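Local coordinates for putative exported protein (Bordetella pertussis Tohama I, PDB 2PFZ), which binds pyroglutamic acid as an extracytoplasmic solute receptor of the DctP family and probably hands it to a tripartite ATP-independent periplasmic transporter, at residues A[4-9]-A[57-62]; A[111-116]-A[209-214]; A[127-132]-A[195-200]; A[139-144]-A[178-183]. All blocks are in the same frame, centred on the assembly; numbering follows the deposited sequence.

Interaction 1: A[4-9]-A[57-62]; sequences DLPTAY and NQAQIG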
# COMPACT_ATOMS: atom_id res chain seq x y z
N ASP A 4 -14.47 15.14 -4.63
CA ASP A 4 -13.85 14.84 -3.33
C ASP A 4 -13.03 13.58 -3.42
O ASP A 4 -13.44 12.62 -4.08
CB ASP A 4 -14.91 14.63 -2.25
CG ASP A 4 -15.63 15.91 -1.91
OD1 ASP A 4 -14.99 16.88 -1.40
OD2 ASP A 4 -16.85 15.92 -2.13
N LEU A 5 -11.90 13.57 -2.73
CA LEU A 5 -10.95 12.45 -2.82
C LEU A 5 -10.50 12.08 -1.42
O LEU A 5 -9.67 12.77 -0.83
CB LEU A 5 -9.74 12.86 -3.68
CG LEU A 5 -8.79 11.73 -4.16
CD1 LEU A 5 -7.84 12.22 -5.27
CD2 LEU A 5 -8.01 11.03 -3.03
N PRO A 6 -11.08 11.02 -0.84
CA PRO A 6 -10.60 10.57 0.45
C PRO A 6 -9.28 9.79 0.39
O PRO A 6 -9.06 8.99 -0.52
CB PRO A 6 -11.73 9.67 0.95
CG PRO A 6 -12.27 9.08 -0.26
CD PRO A 6 -12.23 10.22 -1.28
N THR A 7 -8.40 10.09 1.34
CA THR A 7 -7.26 9.24 1.60
C THR A 7 -7.22 8.89 3.09
O THR A 7 -7.69 9.67 3.95
CB THR A 7 -5.93 9.91 1.13
OG1 THR A 7 -4.81 9.17 1.61
CG2 THR A 7 -5.78 11.35 1.64
N ALA A 8 -6.66 7.71 3.38
CA ALA A 8 -6.58 7.21 4.73
C ALA A 8 -5.35 7.70 5.53
O ALA A 8 -5.25 7.43 6.73
CB ALA A 8 -6.67 5.67 4.71
N TYR A 9 -4.46 8.46 4.88
CA TYR A 9 -3.14 8.81 5.43
C TYR A 9 -3.00 10.31 5.65
O TYR A 9 -3.76 11.09 5.04
CB TYR A 9 -2.04 8.25 4.50
CG TYR A 9 -2.33 6.81 4.20
CD1 TYR A 9 -2.13 5.84 5.18
CD2 TYR A 9 -2.88 6.41 2.98
CE1 TYR A 9 -2.44 4.53 4.96
CE2 TYR A 9 -3.19 5.11 2.75
CZ TYR A 9 -2.96 4.16 3.74
OH TYR A 9 -3.29 2.85 3.53
N ASN A 57 -20.12 6.12 -6.35
CA ASN A 57 -19.97 7.53 -6.70
C ASN A 57 -20.32 8.47 -5.54
O ASN A 57 -20.78 9.61 -5.79
CB ASN A 57 -20.77 7.91 -7.95
CG ASN A 57 -20.24 9.17 -8.61
OD1 ASN A 57 -19.04 9.45 -8.53
ND2 ASN A 57 -21.12 9.95 -9.28
N GLN A 58 -20.13 8.03 -4.30
CA GLN A 58 -20.22 8.97 -3.15
C GLN A 58 -19.01 9.92 -3.14
O GLN A 58 -19.13 11.13 -2.83
CB GLN A 58 -20.34 8.24 -1.81
CG GLN A 58 -21.57 7.35 -1.65
CD GLN A 58 -21.66 6.70 -0.28
OE1 GLN A 58 -21.29 7.29 0.75
NE2 GLN A 58 -22.19 5.48 -0.25
N ALA A 59 -17.84 9.37 -3.46
CA ALA A 59 -16.66 10.17 -3.82
C ALA A 59 -16.38 9.80 -5.26
O ALA A 59 -16.48 8.64 -5.59
CB ALA A 59 -15.46 9.80 -2.90
N GLN A 60 -16.06 10.78 -6.11
CA GLN A 60 -15.81 10.51 -7.54
C GLN A 60 -14.45 9.87 -7.80
O GLN A 60 -14.23 9.25 -8.83
CB GLN A 60 -15.91 11.80 -8.36
CG GLN A 60 -17.27 12.50 -8.21
CD GLN A 60 -17.28 13.56 -7.13
OE1 GLN A 60 -16.52 13.50 -6.15
NE2 GLN A 60 -18.13 14.55 -7.30
N ILE A 61 -13.57 10.02 -6.82
CA ILE A 61 -12.16 9.60 -6.91
C ILE A 61 -11.71 9.28 -5.50
O ILE A 61 -12.25 9.85 -4.53
CB ILE A 61 -11.33 10.75 -7.56
CG1 ILE A 61 -9.84 10.40 -7.70
CG2 ILE A 61 -11.52 12.06 -6.78
CD1 ILE A 61 -9.10 11.14 -8.87
N GLY A 62 -10.76 8.36 -5.33
CA GLY A 62 -10.35 7.98 -3.99
C GLY A 62 -9.11 7.11 -4.00
O GLY A 62 -8.87 6.40 -4.96
O HOH W 1 -17.67 12.89 -1.05
O HOH W 2 -18.09 16.66 -4.95
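Asp4 N donates to Gln60 OE1 across 3.0 Å in a nearly straight bond, 165° at the hydrogen. The amide oxygen is not met squarely, because the donor stands 30° out of its carbonyl plane. Gln60 reaches this position through a bend at its second torsion (chi2 94°), which brings the amide oxygen to the backbone N of Asp4. From Leu5 onward the contact is largely apolar. Leu5 lays its CD1 branch against Ile61 CG1 at 3.6 Å, the two side chains crossing at a slant, while CD2 of the same leucine lies over the backbone of Gly62. On the other side of the strand, Pro6 CD packs against Ala59 CB, also at 3.6 Å. Ile61 O faces Leu5 CA at 3.4 Å in a straight CA-H...O contact. Ile61 O also lies 3.0 Å from Asp4 O, two acceptors brought together without a hydrogen bond.

Two waters form the next shell. One donates to Asp4 OD2 and accepts from Gln60 NE2, each at 3.2 Å, and the other links Gln58 O to the same carboxylate oxygen, weakly on the aspartate side. Farther out, strand 2-6 pairs in parallel with strand 35-39, Pro6 shares a backbone bond with Glu63, and helix 14-30 covers Leu5 through Leu19. The contact thus joins the edges of two small sheets in the solute-binding fold. With one direct hydrogen bond between the segments, cohesion here rests largely on the buried leucine, proline, alanine and isoleucine, and the polar bond with its waters is confined to the Asp4 end.

Interaction 2: A[111-116]-A[209-214]; sequences MMLLYS and AVLVNK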
# COMPACT_ATOMS: atom_id res chain seq x y z
N MET A 111 -15.44 1.25 -12.19
CA MET A 111 -14.32 2.12 -11.79
C MET A 111 -13.14 2.06 -12.75
O MET A 111 -12.96 1.08 -13.47
CB MET A 111 -13.84 1.80 -10.36
CG MET A 111 -14.91 2.10 -9.33
SD MET A 111 -14.44 1.64 -7.67
CE MET A 111 -14.87 -0.09 -7.67
N MET A 112 -12.35 3.13 -12.74
CA MET A 112 -11.09 3.19 -13.47
C MET A 112 -9.90 3.27 -12.54
O MET A 112 -9.98 3.88 -11.47
CB MET A 112 -11.06 4.43 -14.36
CG MET A 112 -12.24 4.54 -15.23
SD MET A 112 -12.35 6.14 -16.03
CE MET A 112 -10.62 6.39 -16.44
N LEU A 113 -8.80 2.68 -12.97
CA LEU A 113 -7.51 2.85 -12.28
C LEU A 113 -6.80 4.07 -12.83
O LEU A 113 -6.39 4.09 -14.01
CB LEU A 113 -6.63 1.62 -12.45
CG LEU A 113 -5.21 1.67 -11.87
CD1 LEU A 113 -5.21 1.92 -10.36
CD2 LEU A 113 -4.45 0.39 -12.22
N LEU A 114 -6.63 5.08 -12.01
CA LEU A 114 -5.96 6.29 -12.48
C LEU A 114 -4.45 6.16 -12.39
O LEU A 114 -3.74 6.37 -13.36
CB LEU A 114 -6.49 7.55 -11.78
CG LEU A 114 -5.93 8.86 -12.37
CD1 LEU A 114 -6.46 9.09 -13.79
CD2 LEU A 114 -6.27 10.03 -11.52
N TYR A 115 -3.94 5.83 -11.22
CA TYR A 115 -2.53 5.53 -11.05
C TYR A 115 -2.31 4.73 -9.78
O TYR A 115 -3.20 4.67 -8.94
CB TYR A 115 -1.71 6.79 -11.06
CG TYR A 115 -1.81 7.68 -9.85
CD1 TYR A 115 -2.73 8.73 -9.79
CD2 TYR A 115 -0.93 7.51 -8.76
CE1 TYR A 115 -2.79 9.58 -8.70
CE2 TYR A 115 -0.97 8.38 -7.65
CZ TYR A 115 -1.91 9.40 -7.64
OH TYR A 115 -1.98 10.26 -6.55
N SER A 116 -1.16 4.08 -9.68
CA SER A 116 -0.86 3.23 -8.53
C SER A 116 0.60 3.44 -8.13
O SER A 116 1.47 3.50 -9.00
CB SER A 116 -1.09 1.75 -8.87
OG SER A 116 -0.91 0.87 -7.75
N ALA A 209 -3.71 2.77 -4.79
CA ALA A 209 -4.23 3.03 -6.11
C ALA A 209 -5.24 4.14 -5.98
O ALA A 209 -6.05 4.17 -5.04
CB ALA A 209 -4.92 1.78 -6.68
N VAL A 210 -5.20 5.05 -6.95
CA VAL A 210 -6.22 6.08 -7.02
C VAL A 210 -7.24 5.62 -8.06
O VAL A 210 -6.90 5.40 -9.23
CB VAL A 210 -5.61 7.44 -7.37
CG1 VAL A 210 -6.72 8.47 -7.65
CG2 VAL A 210 -4.70 7.89 -6.22
N LEU A 211 -8.48 5.44 -7.60
CA LEU A 211 -9.58 4.92 -8.40
C LEU A 211 -10.51 6.07 -8.72
O LEU A 211 -10.62 7.01 -7.95
CB LEU A 211 -10.38 3.89 -7.62
CG LEU A 211 -9.64 2.78 -6.86
CD1 LEU A 211 -10.69 1.81 -6.28
CD2 LEU A 211 -8.65 2.05 -7.76
N VAL A 212 -11.16 5.96 -9.88
CA VAL A 212 -12.08 6.98 -10.36
C VAL A 212 -13.39 6.29 -10.73
O VAL A 212 -13.40 5.21 -11.37
CB VAL A 212 -11.49 7.72 -11.61
CG1 VAL A 212 -12.52 8.67 -12.22
CG2 VAL A 212 -10.26 8.51 -11.24
N ASN A 213 -14.51 6.89 -10.33
CA ASN A 213 -15.82 6.42 -10.77
C ASN A 213 -16.05 6.73 -12.28
O ASN A 213 -15.94 7.89 -12.70
CB ASN A 213 -16.93 7.05 -9.92
CG ASN A 213 -18.31 6.57 -10.33
OD1 ASN A 213 -18.93 7.12 -11.25
ND2 ASN A 213 -18.80 5.53 -9.65
N LYS A 214 -16.34 5.69 -13.07
CA LYS A 214 -16.49 5.85 -14.54
C LYS A 214 -17.57 6.87 -14.90
O LYS A 214 -17.38 7.72 -15.79
CB LYS A 214 -16.86 4.51 -15.21
CG LYS A 214 -15.89 3.38 -15.03
CD LYS A 214 -14.90 3.27 -16.19
CE LYS A 214 -14.27 1.88 -16.33
NZ LYS A 214 -13.52 1.83 -17.67
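Tyr115 lays its ring across Val210, and the tyrosine can be followed outward from its CB. The first torsion (chi1 72°) sets CG between the backbone N and the carbonyl carbon, turning the ring back over the neighbouring strand. Tyr115 CD1 comes to 4.0 Å from Val210 CB. Next along that edge, CE1 approaches the CG2 methyl of the same valine, and Tyr115 CZ makes the nearest approach of the ring, 3.5 Å from Val210 CG2. At the tip, Tyr115 OH still touches Val210 CG2 at 3.6 Å. CG2 therefore sits over one ring face in a CH-pi contact, 28° off the normal, while Phe22 of helix 14-30 meets the ring edge-to-face.

The ring contact lies at a bulge in the strand. Leu114 and Tyr115 both face Val210 in a classic beta bulge of the antiparallel pair formed by strands 111-118 and 207-213. Leu114 N donates to Val210 O, whereas Val210 N donates to Tyr115 O, both at 2.8 Å. Before the bulge the pairing is regular, with Met112 and Val212 forming a hydrogen-bonded pair through both of their N-H groups.

Leu114, carried by the bulge toward the partner strand, puts its CB 3.9 Å from Val212 CG2. The face bearing Leu113 and Leu211 is covered by helix 88-107. There Leu113 CD1 rests on Ala209 CB at 3.7 Å, and Met111 SD lies 4.0 Å from Leu211 CD1. Strand 61-65 flanks strand 207-213 on its other edge and brings Ile61 against Val210 and Val212.

Interaction 3: A[127-132]-A[195-200]; sequences NRDIKQ and IKKFYD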
# COMPACT_ATOMS: atom_id res chain seq x y z
N ASN A 127 10.41 -5.23 19.22
CA ASN A 127 11.32 -5.03 20.33
C ASN A 127 12.20 -6.24 20.56
O ASN A 127 13.21 -6.16 21.26
CB ASN A 127 10.54 -4.64 21.59
CG ASN A 127 10.09 -3.20 21.55
OD1 ASN A 127 10.87 -2.31 21.20
ND2 ASN A 127 8.83 -2.96 21.87
N ARG A 128 11.80 -7.35 19.92
CA ARG A 128 12.45 -8.66 20.00
C ARG A 128 13.61 -8.82 19.05
O ARG A 128 13.65 -8.21 17.97
CB ARG A 128 11.46 -9.75 19.55
CG ARG A 128 10.55 -10.25 20.58
CD ARG A 128 9.76 -11.38 19.98
NE ARG A 128 8.63 -11.70 20.85
CZ ARG A 128 7.89 -12.79 20.75
NH1 ARG A 128 8.12 -13.68 19.80
NH2 ARG A 128 6.91 -12.96 21.61
N ASP A 129 14.52 -9.72 19.42
CA ASP A 129 15.53 -10.19 18.50
C ASP A 129 14.94 -11.23 17.56
O ASP A 129 14.40 -12.24 18.01
CB ASP A 129 16.75 -10.72 19.26
CG ASP A 129 17.67 -9.60 19.70
OD1 ASP A 129 18.80 -9.55 19.19
OD2 ASP A 129 17.26 -8.75 20.52
N ILE A 130 14.99 -10.95 16.25
CA ILE A 130 14.40 -11.85 15.27
C ILE A 130 15.48 -12.24 14.29
O ILE A 130 15.87 -11.45 13.42
CB ILE A 130 13.21 -11.19 14.51
CG1 ILE A 130 12.18 -10.60 15.49
CG2 ILE A 130 12.58 -12.20 13.54
CD1 ILE A 130 10.94 -9.95 14.80
N LYS A 131 15.99 -13.47 14.44
CA LYS A 131 17.02 -13.99 13.57
C LYS A 131 16.47 -15.11 12.71
O LYS A 131 17.10 -15.54 11.74
CB LYS A 131 18.24 -14.42 14.41
CG LYS A 131 19.10 -13.22 14.83
CD LYS A 131 20.01 -13.50 16.04
CE LYS A 131 19.31 -13.20 17.39
NZ LYS A 131 18.74 -11.80 17.49
N GLN A 132 15.26 -15.56 13.05
CA GLN A 132 14.54 -16.60 12.31
C GLN A 132 13.04 -16.46 12.53
O GLN A 132 12.60 -15.81 13.48
CB GLN A 132 15.01 -18.00 12.75
CG GLN A 132 14.81 -18.22 14.22
CD GLN A 132 15.50 -19.45 14.76
OE1 GLN A 132 15.41 -20.54 14.18
NE2 GLN A 132 16.18 -19.29 15.88
N ILE A 195 8.68 1.26 19.89
CA ILE A 195 9.25 0.06 19.28
C ILE A 195 10.65 0.41 18.76
O ILE A 195 10.82 1.39 18.06
CB ILE A 195 8.32 -0.49 18.16
CG1 ILE A 195 6.92 -0.78 18.71
CG2 ILE A 195 8.90 -1.73 17.55
CD1 ILE A 195 5.87 -1.15 17.66
N LYS A 196 11.63 -0.41 19.12
CA LYS A 196 13.04 -0.02 18.99
C LYS A 196 13.85 -0.60 17.83
O LYS A 196 15.00 -0.19 17.65
CB LYS A 196 13.79 -0.34 20.30
CG LYS A 196 14.15 0.88 21.10
CD LYS A 196 12.91 1.55 21.65
CE LYS A 196 13.12 3.03 21.71
NZ LYS A 196 12.04 3.66 22.51
N LYS A 197 13.30 -1.57 17.10
CA LYS A 197 14.02 -2.23 16.01
C LYS A 197 13.17 -2.18 14.76
O LYS A 197 11.94 -2.19 14.84
CB LYS A 197 14.35 -3.71 16.34
CG LYS A 197 15.22 -3.95 17.59
CD LYS A 197 15.29 -5.44 17.93
CE LYS A 197 15.83 -5.72 19.36
NZ LYS A 197 16.85 -4.73 19.80
N PHE A 198 13.83 -2.10 13.60
CA PHE A 198 13.19 -2.33 12.30
C PHE A 198 14.11 -3.25 11.51
O PHE A 198 15.24 -2.85 11.17
CB PHE A 198 13.00 -0.99 11.57
CG PHE A 198 12.42 -1.12 10.19
CD1 PHE A 198 11.06 -1.32 10.00
CD2 PHE A 198 13.23 -0.94 9.06
CE1 PHE A 198 10.50 -1.43 8.71
CE2 PHE A 198 12.70 -1.04 7.77
CZ PHE A 198 11.33 -1.26 7.59
N TYR A 199 13.65 -4.47 11.28
CA TYR A 199 14.32 -5.42 10.41
C TYR A 199 13.91 -5.09 8.98
O TYR A 199 12.74 -5.22 8.62
CB TYR A 199 13.88 -6.84 10.77
CG TYR A 199 14.39 -7.23 12.14
CD1 TYR A 199 15.63 -7.84 12.28
CD2 TYR A 199 13.65 -6.97 13.29
CE1 TYR A 199 16.12 -8.18 13.54
CE2 TYR A 199 14.12 -7.32 14.55
CZ TYR A 199 15.36 -7.91 14.66
OH TYR A 199 15.85 -8.26 15.89
N ASP A 200 14.89 -4.66 8.20
CA ASP A 200 14.70 -4.20 6.82
C ASP A 200 14.56 -5.40 5.88
O ASP A 200 15.38 -5.61 4.97
CB ASP A 200 15.92 -3.34 6.45
CG ASP A 200 15.72 -2.48 5.20
OD1 ASP A 200 14.56 -2.24 4.77
OD2 ASP A 200 16.74 -2.00 4.68
O HOH W 3 18.49 -7.50 16.92
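Tyr199 OH is held by three groups: Ile130 N donates to it at 2.8 Å, Arg128 O lies 3.0 Å away, and a water stands 2.9 Å off. The hydroxyl belongs to strand 197-199 of the mixed sheet in the ligand-binding fold, where it lies between strands 123-126 and 260-262. The segment 127-132 is the loop that leaves strand 123-126, and the tyrosine fastens it just beyond the sheet.

Ile130 adds an apolar grip to the polar one. Its CB sits over one face of the Tyr199 ring, displaced toward the rim, in a CH-pi contact of 4.1 Å to the ring centroid and 20° off the normal. CG1, anti to the carbonyl carbon (chi1 -52°), continues along the ring to CE2. Arg128 O comes instead to the ring's edge, near its plane, so backbone and side chain of the loop meet the tyrosine from different directions. The bridging water also donates weakly to Asp129 OD1.

Lys197 runs past the loop with its aliphatic carbons: CD lies 3.2 Å from Arg128 O, and CE faces Asn127 O. Lys197 NZ remains 4.1 Å from Asp129 OD2, close enough for attraction but beyond a salt bridge.

At the beginning of the loop, Asn127 spans to the chain leading into strand 197-199. Its ND2 donates to Tyr194 O, which helps fix the rotation of the amide. The other end, OD1, accepts from Lys196 N at 2.9 Å, with the donor tilted 32° from the amide carbonyl plane.

Interaction 4: A[139-144]-A[178-183]; sequences LKWRAY and SYMSSG. With PCA (pyroglutamic acid), chain B.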
# COMPACT_ATOMS: atom_id res chain seq x y z
N LEU A 139 4.13 -12.80 18.94
CA LEU A 139 4.18 -11.34 18.81
C LEU A 139 2.75 -10.78 18.87
O LEU A 139 1.84 -11.41 18.34
CB LEU A 139 4.91 -10.94 17.50
CG LEU A 139 6.44 -10.81 17.55
CD1 LEU A 139 7.02 -10.52 16.17
CD2 LEU A 139 6.84 -9.70 18.55
N LYS A 140 2.57 -9.63 19.53
CA LYS A 140 1.31 -8.89 19.55
C LYS A 140 1.31 -7.98 18.32
O LYS A 140 1.73 -6.84 18.38
CB LYS A 140 1.17 -8.01 20.81
CG LYS A 140 1.07 -8.77 22.14
CD LYS A 140 0.64 -7.83 23.28
CE LYS A 140 1.81 -7.02 23.85
NZ LYS A 140 1.36 -6.01 24.85
N TRP A 141 0.83 -8.52 17.21
CA TRP A 141 1.09 -7.96 15.88
C TRP A 141 -0.04 -7.04 15.42
O TRP A 141 -1.20 -7.37 15.59
CB TRP A 141 1.21 -9.14 14.94
CG TRP A 141 1.61 -8.91 13.52
CD1 TRP A 141 0.83 -8.41 12.52
CD2 TRP A 141 2.85 -9.30 12.91
NE1 TRP A 141 1.52 -8.44 11.32
CE2 TRP A 141 2.75 -9.00 11.53
CE3 TRP A 141 4.04 -9.90 13.40
CZ2 TRP A 141 3.81 -9.23 10.62
CZ3 TRP A 141 5.10 -10.14 12.49
CH2 TRP A 141 4.97 -9.81 11.11
N ARG A 142 0.32 -5.90 14.86
CA ARG A 142 -0.64 -5.01 14.22
C ARG A 142 -0.69 -5.31 12.71
O ARG A 142 0.31 -5.15 11.99
CB ARG A 142 -0.27 -3.55 14.48
CG ARG A 142 -1.12 -2.51 13.70
CD ARG A 142 -0.40 -2.03 12.41
NE ARG A 142 -1.18 -1.07 11.63
CZ ARG A 142 -0.70 -0.41 10.58
NH1 ARG A 142 0.58 -0.57 10.20
NH2 ARG A 142 -1.50 0.42 9.91
N ALA A 143 -1.85 -5.75 12.25
CA ALA A 143 -2.07 -5.95 10.83
C ALA A 143 -2.63 -4.66 10.27
O ALA A 143 -3.24 -3.88 11.00
CB ALA A 143 -3.03 -7.10 10.58
N TYR A 144 -2.39 -4.42 8.99
CA TYR A 144 -3.04 -3.32 8.27
C TYR A 144 -3.86 -3.85 7.09
O TYR A 144 -4.45 -3.07 6.33
CB TYR A 144 -1.98 -2.28 7.84
CG TYR A 144 -0.94 -2.75 6.82
CD1 TYR A 144 0.41 -2.87 7.17
CD2 TYR A 144 -1.31 -3.06 5.50
CE1 TYR A 144 1.36 -3.29 6.24
CE2 TYR A 144 -0.37 -3.48 4.55
CZ TYR A 144 0.98 -3.59 4.94
OH TYR A 144 1.94 -3.98 4.03
N SER A 178 4.46 -4.89 17.84
CA SER A 178 5.18 -5.24 16.63
C SER A 178 4.23 -5.11 15.44
O SER A 178 3.02 -5.17 15.60
CB SER A 178 5.68 -6.69 16.70
OG SER A 178 4.59 -7.61 16.75
N TYR A 179 4.82 -4.94 14.26
CA TYR A 179 4.12 -4.97 12.98
C TYR A 179 5.05 -4.93 11.76
O TYR A 179 6.21 -4.57 11.87
CB TYR A 179 3.06 -3.86 12.89
CG TYR A 179 3.55 -2.45 12.81
CD1 TYR A 179 3.94 -1.75 13.96
CD2 TYR A 179 3.56 -1.75 11.58
CE1 TYR A 179 4.36 -0.43 13.89
CE2 TYR A 179 4.00 -0.44 11.51
CZ TYR A 179 4.40 0.22 12.67
OH TYR A 179 4.81 1.55 12.63
N MET A 180 4.52 -5.30 10.60
CA MET A 180 5.23 -5.03 9.35
C MET A 180 4.63 -3.83 8.62
O MET A 180 3.41 -3.68 8.59
CB MET A 180 5.32 -6.24 8.45
CG MET A 180 6.24 -7.32 9.04
SD MET A 180 6.44 -8.76 7.99
CE MET A 180 7.57 -8.12 6.75
N SER A 181 5.51 -2.96 8.15
CA SER A 181 5.17 -1.73 7.41
C SER A 181 6.47 -1.10 6.88
O SER A 181 7.53 -1.73 6.92
CB SER A 181 4.45 -0.71 8.29
OG SER A 181 3.89 0.33 7.51
N SER A 182 6.36 0.14 6.41
CA SER A 182 7.46 0.87 5.81
C SER A 182 8.13 1.76 6.86
O SER A 182 7.56 2.00 7.93
CB SER A 182 6.94 1.73 4.67
OG SER A 182 5.88 2.56 5.12
N GLY A 183 9.35 2.22 6.58
CA GLY A 183 9.98 3.26 7.38
C GLY A 183 9.12 4.52 7.43
O GLY A 183 9.09 5.21 8.45
N PCA B . 2.16 1.73 5.58
CA PCA B . 0.71 1.48 5.52
CB PCA B . 0.39 0.36 4.52
CG PCA B . 1.73 -0.11 3.97
CD PCA B . 2.72 0.81 4.62
OE PCA B . 3.93 0.81 4.33
C PCA B . 0.30 0.99 6.89
O PCA B . -0.88 0.99 7.26
OXT PCA B . 1.18 0.58 7.66
O HOH W 4 1.75 -5.75 9.67
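Leu139 CB comes 3.4 Å from Ser178 OG, and its two methyl branches spread around the serine. Lys140 O then receives a weak bond from Ser178 N. Trp141 follows with CZ2 and CH2 against Met180 CG, each at 3.5 Å, while the methionine sulfur lies at the edge of the six-membered ring in a Met-aromatic contact. Over one indole face passes the backbone at Tyr179 CA.

The firm link between the backbones is Arg142 N to Ser178 O, 2.9 Å. It joins parallel strands 140-143 and 178-181, neighbours in the mixed sheet of this periplasmic binding protein fold, and the ligand lies beyond their C-terminal ends. Arg142, bent at its second torsion (chi2 -97°), crosses Tyr179 with guanidinium and ring planes 86° apart. Its end grips the pyroglutamate carboxylate with two bonds, NH1 to OXT at 2.9 Å and NH2 to O at 2.8 Å; NE is held by Val162 O. The paired bonds probably favour a charged carboxylate.

One face of the Tyr144 ring is covered by CB and CG of the ligand, while Met180 O lies at the ring edge, in plane, 3.1 Å from CE1. The hydroxyl of this tyrosine bonds Trp204. Ser181 OG donates to OXT, and Ser182 OG, which also caps the next helix by accepting from Thr185 N, donates to the lactam oxygen OE, both at 2.7 Å.

The contacts fall into two regions of the binding protein. Interactions 1 and 2 have centres about 10 Å apart and meet through the antiparallel sheet in which strand 207-213 lies between 61-65 and 111-118. Interactions 3 and 4, about 11 Å apart, share the mixed sheet on the other side of the molecule; centres of 1 and 3 are about 35 Å apart. Along the chain, 4-9 with 57-62 closes first, and the span between 111-116 and 209-214 then encloses interaction 3, which in turn encloses interaction 4. The chain thus leaves one region, builds the other, and returns. Interaction 4 supplies four of the nine pyroglutamic acid pocket residues, whereas the others join parts of the framework.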